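Local atomic coordinates of predicted protease of the collagenase family (Methanopyrus kandleri, PDB entry 5D88), a protein that is probably a peptidase of the U32 family, built on a TIM barrel, and binds zinc. Residues Leu27-Ser30 / Arg31-Asp35. Numbering follows the deposited sequence.
Sequences LCCS and RHHLD
The hydroxyl of S30 accepts the amide hydrogen of H33, OG lying 2.9 Å from H33 N in a nearly straight bond (162°), and so illustrates how a serine N-cap closes the start of a short, weakly bonded helix. With chi1 at 72° the hydroxyl is turned back over the first turn, within bonding distance of that amide. One residue further on, L34 N donates to S30 O at 3.2 Å, a more bent bond, with the donor tilted from the carbonyl plane. The imidazole of H33 reaches back toward the preceding loop, and ND1 takes the hydrogen of C29 N at 3.1 Å. That N–H meets the ring at its edge, only 5° out of plane, and limits rotation of the imidazole; as an acceptor, ND1 carries no proton here. This is a β-to-α connection of the TIM barrel, where the first strand, 23-27, passes into the weakly bonded helix 31-34. On the flank, C28 SG packs against L34 CB at 3.7 Å, and both side chains also touch helix 63-75. Across the turn, R31 NH1 forms a salt bridge with D35 OD1 at 3.0 Å, from above the carboxylate plane; R76 also pairs with that oxygen.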
# COMPACT_ATOMS: atom_id res chain seq x y z
N LEU A 27 -15.93 14.58 -8.93
CA LEU A 27 -15.93 13.22 -9.46
C LEU A 27 -17.16 13.02 -10.34
O LEU A 27 -18.26 13.47 -10.02
CB LEU A 27 -15.94 12.22 -8.30
CG LEU A 27 -15.98 10.75 -8.70
CD1 LEU A 27 -14.64 10.29 -9.26
CD2 LEU A 27 -16.41 9.88 -7.55
N CYS A 28 -16.97 12.34 -11.47
CA CYS A 28 -18.09 12.01 -12.35
C CYS A 28 -17.93 10.57 -12.80
O CYS A 28 -16.98 10.25 -13.53
CB CYS A 28 -18.14 12.97 -13.54
SG CYS A 28 -19.47 12.60 -14.64
N CYS A 29 -18.88 9.71 -12.39
CA CYS A 29 -18.80 8.28 -12.64
C CYS A 29 -19.76 7.80 -13.71
O CYS A 29 -19.74 6.61 -14.04
CB CYS A 29 -19.08 7.49 -11.36
SG CYS A 29 -17.86 7.74 -10.12
N SER A 30 -20.60 8.68 -14.24
CA SER A 30 -21.58 8.29 -15.24
C SER A 30 -22.01 9.53 -15.99
O SER A 30 -21.88 10.65 -15.51
CB SER A 30 -22.80 7.60 -14.61
OG SER A 30 -23.61 8.54 -13.93
N ARG A 31 -22.54 9.30 -17.20
CA ARG A 31 -23.12 10.39 -17.96
C ARG A 31 -24.20 11.11 -17.15
O ARG A 31 -24.32 12.34 -17.21
CB ARG A 31 -23.69 9.85 -19.27
CG ARG A 31 -24.48 10.88 -20.06
CD ARG A 31 -23.58 11.97 -20.59
NE ARG A 31 -24.33 12.96 -21.35
CZ ARG A 31 -25.01 13.96 -20.81
NH1 ARG A 31 -25.04 14.11 -19.49
NH2 ARG A 31 -25.66 14.81 -21.60
N HIS A 32 -24.99 10.37 -16.37
CA HIS A 32 -26.05 11.02 -15.60
C HIS A 32 -25.48 11.85 -14.45
O HIS A 32 -26.00 12.93 -14.15
CB HIS A 32 -27.04 9.98 -15.07
CG HIS A 32 -28.05 10.55 -14.13
ND1 HIS A 32 -29.05 11.41 -14.55
CD2 HIS A 32 -28.21 10.41 -12.80
CE1 HIS A 32 -29.79 11.76 -13.51
NE2 HIS A 32 -29.30 11.16 -12.44
N HIS A 33 -24.45 11.34 -13.78
CA HIS A 33 -23.77 12.05 -12.70
C HIS A 33 -23.27 13.42 -13.15
O HIS A 33 -23.22 14.36 -12.36
CB HIS A 33 -22.59 11.17 -12.22
CG HIS A 33 -22.06 11.48 -10.85
ND1 HIS A 33 -20.82 11.04 -10.43
CD2 HIS A 33 -22.61 12.13 -9.79
CE1 HIS A 33 -20.61 11.43 -9.18
NE2 HIS A 33 -21.69 12.09 -8.77
N LEU A 34 -22.90 13.54 -14.43
CA LEU A 34 -22.39 14.80 -14.96
C LEU A 34 -23.41 15.92 -14.83
O LEU A 34 -23.04 17.08 -14.62
CB LEU A 34 -22.00 14.62 -16.43
CG LEU A 34 -21.39 15.82 -17.15
CD1 LEU A 34 -20.14 16.32 -16.42
CD2 LEU A 34 -21.05 15.48 -18.62
N ASP A 35 -24.70 15.60 -14.98
CA ASP A 35 -25.73 16.63 -14.94
C ASP A 35 -25.87 17.26 -13.56
O ASP A 35 -26.54 18.29 -13.44
CB ASP A 35 -27.09 16.04 -15.35
CG ASP A 35 -27.19 15.76 -16.84
OD1 ASP A 35 -26.26 16.09 -17.62
OD2 ASP A 35 -28.23 15.21 -17.25